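Local coordinates for VP4 CORE protein (Bluetongue virus, PDB 2JHP) that caps the viral mRNA as a multifunctional enzyme of the inner core, binding S-adenosyl-L-homocysteine and guanine at separate sites, at residues P174-I186 and F324-R337. Numbering follows the deposited sequence.
Sequences PTDEKLVSMLDYI and FPQPGADADMYELR. With GUN (guanine), chain D; SAH (S-adenosyl-L-homocysteine), chain C.
Lys178, in segment 174-186, meets the type II turn Gln326-Ala329 backbone to backbone, its CA 4.4 Å from the CA of Gly328. Lys178 CA also makes a CA-H...O contact with Pro327 O. Gly328 has a positive phi (79°), and its CA lies 3.9 Å from Asp176 O. The Lys178 chain leaves the backbone with CG anti to the backbone N (chi1 164°) and passes Gln326 OE1 and the methyl of Ala329. Lys178 NZ forms a salt bridge with Glu335 OE2 at 3.4 Å, with a weak hydrogen bond in it; the two side chains cross at about a right angle. The other carboxylate oxygen of Glu335 pairs with Lys306. Glu335 OE2 also lies near Arg337 NH2, well out of the guanidinium plane, so this pairing rests on charge alone.

The Gln326 amide ties the loop to the strand. Its NE2 donates to Glu335 O at 3.0 Å and to Glu335 OE2, while its OE1 accepts from Arg337 NE at 2.7 Å, within the guanidinium plane. This should hold the guanidinium against rotation. Met182 CE lies over one face of that group, offset toward its rim, and Leu179 CD2 approaches Arg337 NH2 obliquely. Arg337 NH2 also reaches Asp265, which binds the S-adenosyl-L-homocysteine.

Tyr185 OH packs on Arg337 CG at 3.5 Å, and its ring meets Pro327 CD and Phe324 CE1. A water bridges Tyr185 OH and Gln326 OE1.

The helix thus packs against the antiparallel end of a seven-stranded Rossmann-like methyltransferase sheet of order 3-2-1-4-5-7-6. Leu179 touches the S-adenosyl-L-homocysteine, and Asp184 O accepts hydrogen bonds from guanine N1 and N2, placing the helix between the two ligand pockets.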
# COMPACT_ATOMS: atom_id res chain seq x y z
N PRO A 174 -18.05 13.96 -3.03
CA PRO A 174 -18.64 13.61 -4.34
C PRO A 174 -17.82 12.60 -5.14
O PRO A 174 -16.60 12.54 -4.96
CB PRO A 174 -18.70 14.97 -5.07
CG PRO A 174 -17.69 15.82 -4.39
CD PRO A 174 -17.71 15.40 -2.96
N THR A 175 -18.47 11.81 -5.99
CA THR A 175 -17.78 10.87 -6.90
C THR A 175 -18.44 10.86 -8.27
O THR A 175 -19.20 11.75 -8.60
CB THR A 175 -17.79 9.40 -6.40
OG1 THR A 175 -18.54 9.28 -5.19
CG2 THR A 175 -16.37 8.88 -6.22
N ASP A 176 -18.16 9.82 -9.06
CA ASP A 176 -18.77 9.66 -10.38
C ASP A 176 -20.29 9.52 -10.31
O ASP A 176 -20.85 9.21 -9.26
CB ASP A 176 -18.16 8.43 -11.07
CG ASP A 176 -16.69 8.61 -11.41
OD1 ASP A 176 -15.82 8.02 -10.72
OD2 ASP A 176 -16.39 9.36 -12.37
N GLU A 177 -20.95 9.77 -11.44
CA GLU A 177 -22.39 9.59 -11.55
C GLU A 177 -22.81 8.17 -11.17
O GLU A 177 -22.18 7.18 -11.57
CB GLU A 177 -22.89 9.95 -12.96
CG GLU A 177 -22.16 9.26 -14.11
CD GLU A 177 -22.78 9.52 -15.47
OE1 GLU A 177 -23.93 9.08 -15.71
OE2 GLU A 177 -22.12 10.15 -16.32
N LYS A 178 -23.89 8.10 -10.39
CA LYS A 178 -24.43 6.87 -9.80
C LYS A 178 -24.21 5.58 -10.60
O LYS A 178 -23.72 4.59 -10.04
CB LYS A 178 -25.91 7.10 -9.49
CG LYS A 178 -26.76 5.88 -9.22
CD LYS A 178 -28.24 6.30 -9.33
CE LYS A 178 -29.09 5.21 -9.99
NZ LYS A 178 -30.43 5.68 -10.46
N LEU A 179 -24.54 5.62 -11.89
CA LEU A 179 -24.52 4.41 -12.72
C LEU A 179 -23.15 3.93 -13.21
O LEU A 179 -22.98 2.73 -13.47
CB LEU A 179 -25.55 4.52 -13.86
CG LEU A 179 -26.98 4.18 -13.41
CD1 LEU A 179 -28.07 4.68 -14.39
CD2 LEU A 179 -27.13 2.67 -13.12
N VAL A 180 -22.18 4.84 -13.35
CA VAL A 180 -20.79 4.40 -13.59
C VAL A 180 -20.08 4.03 -12.28
O VAL A 180 -19.20 3.17 -12.26
CB VAL A 180 -19.92 5.37 -14.50
CG1 VAL A 180 -20.66 6.64 -14.87
CG2 VAL A 180 -18.56 5.68 -13.89
N SER A 181 -20.49 4.68 -11.20
CA SER A 181 -20.02 4.34 -9.88
C SER A 181 -20.47 2.93 -9.53
O SER A 181 -19.76 2.20 -8.84
CB SER A 181 -20.56 5.33 -8.85
OG SER A 181 -19.65 6.37 -8.64
N MET A 182 -21.65 2.56 -10.03
CA MET A 182 -22.18 1.22 -9.79
C MET A 182 -21.19 0.17 -10.32
O MET A 182 -20.70 -0.65 -9.54
CB MET A 182 -23.56 1.05 -10.43
CG MET A 182 -24.27 -0.20 -10.08
SD MET A 182 -25.22 -0.64 -11.51
CE MET A 182 -26.43 -1.70 -10.78
N LEU A 183 -20.86 0.25 -11.60
CA LEU A 183 -19.83 -0.59 -12.20
C LEU A 183 -18.50 -0.48 -11.47
O LEU A 183 -17.81 -1.48 -11.32
CB LEU A 183 -19.66 -0.27 -13.69
CG LEU A 183 -20.87 -0.37 -14.64
CD1 LEU A 183 -20.54 0.29 -15.96
CD2 LEU A 183 -21.36 -1.81 -14.84
N ASP A 184 -18.15 0.71 -10.99
CA ASP A 184 -16.89 0.92 -10.28
C ASP A 184 -16.61 -0.02 -9.12
O ASP A 184 -15.49 -0.52 -8.99
CB ASP A 184 -16.78 2.35 -9.78
CG ASP A 184 -16.25 3.29 -10.81
OD1 ASP A 184 -15.77 2.81 -11.85
OD2 ASP A 184 -16.34 4.51 -10.57
N TYR A 185 -17.61 -0.24 -8.25
CA TYR A 185 -17.43 -1.13 -7.12
C TYR A 185 -17.79 -2.60 -7.37
O TYR A 185 -17.34 -3.48 -6.65
CB TYR A 185 -18.13 -0.59 -5.89
CG TYR A 185 -19.64 -0.62 -5.95
CD1 TYR A 185 -20.34 -1.80 -5.73
CD2 TYR A 185 -20.36 0.54 -6.20
CE1 TYR A 185 -21.73 -1.83 -5.78
CE2 TYR A 185 -21.74 0.52 -6.24
CZ TYR A 185 -22.42 -0.66 -6.03
OH TYR A 185 -23.79 -0.68 -6.07
N ILE A 186 -18.61 -2.88 -8.38
CA ILE A 186 -18.99 -4.27 -8.61
C ILE A 186 -18.03 -5.00 -9.56
O ILE A 186 -17.80 -6.18 -9.40
CB ILE A 186 -20.48 -4.41 -9.08
CG1 ILE A 186 -21.01 -5.84 -8.86
CG2 ILE A 186 -20.63 -3.99 -10.54
CD1 ILE A 186 -21.20 -6.25 -7.40
N PHE A 324 -27.54 -2.19 -0.13
CA PHE A 324 -26.78 -1.01 0.27
C PHE A 324 -27.05 0.26 -0.50
O PHE A 324 -27.62 0.22 -1.59
CB PHE A 324 -25.28 -1.29 0.35
CG PHE A 324 -24.76 -2.26 -0.66
CD1 PHE A 324 -24.99 -2.07 -2.01
CD2 PHE A 324 -24.01 -3.36 -0.24
CE1 PHE A 324 -24.49 -2.97 -2.95
CE2 PHE A 324 -23.49 -4.27 -1.16
CZ PHE A 324 -23.73 -4.07 -2.52
N PRO A 325 -26.66 1.40 0.09
CA PRO A 325 -26.85 2.70 -0.56
C PRO A 325 -25.97 2.84 -1.79
O PRO A 325 -24.99 2.11 -1.95
CB PRO A 325 -26.43 3.70 0.52
CG PRO A 325 -26.38 2.92 1.80
CD PRO A 325 -26.01 1.53 1.41
N GLN A 326 -26.35 3.77 -2.66
CA GLN A 326 -25.67 3.97 -3.94
C GLN A 326 -24.84 5.24 -3.94
O GLN A 326 -25.37 6.33 -3.73
CB GLN A 326 -26.68 4.03 -5.09
CG GLN A 326 -27.65 2.87 -5.12
CD GLN A 326 -28.39 2.79 -6.42
OE1 GLN A 326 -27.78 2.60 -7.48
NE2 GLN A 326 -29.70 2.95 -6.37
N PRO A 327 -23.52 5.10 -4.16
CA PRO A 327 -22.65 6.27 -4.30
C PRO A 327 -23.08 7.11 -5.49
O PRO A 327 -23.41 6.57 -6.54
CB PRO A 327 -21.27 5.65 -4.57
CG PRO A 327 -21.37 4.24 -4.17
CD PRO A 327 -22.79 3.83 -4.30
N GLY A 328 -23.09 8.44 -5.31
CA GLY A 328 -23.42 9.38 -6.38
C GLY A 328 -24.91 9.54 -6.67
O GLY A 328 -25.29 10.25 -7.60
N ALA A 329 -25.74 8.89 -5.87
CA ALA A 329 -27.19 8.97 -6.02
C ALA A 329 -27.74 10.20 -5.30
O ALA A 329 -27.16 10.66 -4.32
CB ALA A 329 -27.86 7.70 -5.51
N ASP A 330 -28.86 10.72 -5.80
CA ASP A 330 -29.49 11.91 -5.23
C ASP A 330 -30.08 11.66 -3.85
O ASP A 330 -30.46 10.54 -3.52
CB ASP A 330 -30.57 12.45 -6.18
CG ASP A 330 -30.01 13.41 -7.22
OD1 ASP A 330 -28.85 13.21 -7.66
OD2 ASP A 330 -30.72 14.37 -7.59
N ALA A 331 -30.14 12.72 -3.05
CA ALA A 331 -30.65 12.66 -1.67
C ALA A 331 -32.07 12.12 -1.57
O ALA A 331 -32.41 11.45 -0.59
CB ALA A 331 -30.56 14.04 -1.02
N ASP A 332 -32.89 12.40 -2.58
CA ASP A 332 -34.29 11.95 -2.62
C ASP A 332 -34.50 10.61 -3.35
O ASP A 332 -35.62 10.10 -3.40
CB ASP A 332 -35.21 13.03 -3.21
CG ASP A 332 -34.73 13.58 -4.55
OD1 ASP A 332 -33.80 13.06 -5.17
OD2 ASP A 332 -35.31 14.57 -5.02
N MET A 333 -33.42 10.06 -3.90
CA MET A 333 -33.47 8.82 -4.66
C MET A 333 -33.63 7.60 -3.74
O MET A 333 -32.66 7.11 -3.15
CB MET A 333 -32.20 8.71 -5.53
CG MET A 333 -31.94 7.38 -6.24
SD MET A 333 -33.11 6.93 -7.54
CE MET A 333 -33.33 8.48 -8.43
N TYR A 334 -34.87 7.12 -3.62
CA TYR A 334 -35.15 5.97 -2.74
C TYR A 334 -34.99 4.64 -3.43
O TYR A 334 -35.94 3.88 -3.61
CB TYR A 334 -36.52 6.10 -2.08
CG TYR A 334 -36.50 7.10 -0.96
CD1 TYR A 334 -36.97 8.39 -1.16
CD2 TYR A 334 -35.97 6.77 0.28
CE1 TYR A 334 -36.95 9.33 -0.14
CE2 TYR A 334 -35.93 7.69 1.31
CZ TYR A 334 -36.43 8.97 1.09
OH TYR A 334 -36.41 9.89 2.10
N GLU A 335 -33.74 4.37 -3.79
CA GLU A 335 -33.35 3.19 -4.52
C GLU A 335 -32.01 2.72 -3.97
O GLU A 335 -31.10 3.53 -3.73
CB GLU A 335 -33.23 3.54 -6.00
CG GLU A 335 -32.91 2.40 -6.91
CD GLU A 335 -32.86 2.85 -8.35
OE1 GLU A 335 -33.95 3.13 -8.91
OE2 GLU A 335 -31.75 2.93 -8.93
N LEU A 336 -31.91 1.42 -3.74
CA LEU A 336 -30.67 0.81 -3.28
C LEU A 336 -30.20 -0.17 -4.33
O LEU A 336 -30.79 -0.25 -5.41
CB LEU A 336 -30.89 0.08 -1.95
CG LEU A 336 -31.54 0.88 -0.81
CD1 LEU A 336 -31.95 -0.08 0.27
CD2 LEU A 336 -30.62 1.96 -0.25
N ARG A 337 -29.13 -0.89 -4.01
CA ARG A 337 -28.67 -1.99 -4.86
C ARG A 337 -28.69 -3.28 -4.07
O ARG A 337 -28.36 -3.31 -2.88
CB ARG A 337 -27.28 -1.71 -5.43
CG ARG A 337 -27.25 -0.62 -6.48
CD ARG A 337 -28.03 -1.01 -7.72
NE ARG A 337 -28.35 0.15 -8.54
CZ ARG A 337 -29.06 0.11 -9.67
NH1 ARG A 337 -29.52 -1.04 -10.14
NH2 ARG A 337 -29.30 1.23 -10.33
N9 GUN D . -11.66 3.55 -4.66
C8 GUN D . -10.37 3.53 -5.00
N7 GUN D . -10.22 2.78 -6.09
C5 GUN D . -11.41 2.33 -6.45
C6 GUN D . -11.83 1.52 -7.51
O6 GUN D . -11.02 1.08 -8.32
N1 GUN D . -13.20 1.23 -7.61
C2 GUN D . -14.09 1.76 -6.64
N2 GUN D . -15.38 1.49 -6.71
N3 GUN D . -13.65 2.54 -5.64
C4 GUN D . -12.34 2.83 -5.54
N SAH C . -28.60 1.07 -17.27
CA SAH C . -29.15 2.30 -17.94
CB SAH C . -30.36 2.88 -17.19
CG SAH C . -31.55 1.93 -17.12
SD SAH C . -32.92 2.53 -18.13
C SAH C . -28.06 3.35 -18.10
O SAH C . -27.08 3.37 -17.36
OXT SAH C . -28.13 4.19 -19.00
C5' SAH C . -33.88 1.01 -17.97
C4' SAH C . -33.88 0.27 -19.29
O4' SAH C . -34.37 -1.04 -19.14
C3' SAH C . -34.76 0.92 -20.34
O3' SAH C . -33.92 1.55 -21.28
C2' SAH C . -35.55 -0.22 -20.97
O2' SAH C . -35.38 -0.24 -22.37
C1' SAH C . -34.89 -1.45 -20.38
N9 SAH C . -35.75 -2.62 -20.17
C8 SAH C . -37.05 -2.66 -19.74
N7 SAH C . -37.42 -3.96 -19.65
C5 SAH C . -36.37 -4.74 -20.00
C6 SAH C . -36.20 -6.12 -20.09
N6 SAH C . -37.20 -6.94 -19.79
N1 SAH C . -34.98 -6.63 -20.50
C2 SAH C . -33.94 -5.78 -20.81
N3 SAH C . -34.12 -4.41 -20.72
C4 SAH C . -35.32 -3.90 -20.33
O HOH W 1 -25.05 2.12 -7.19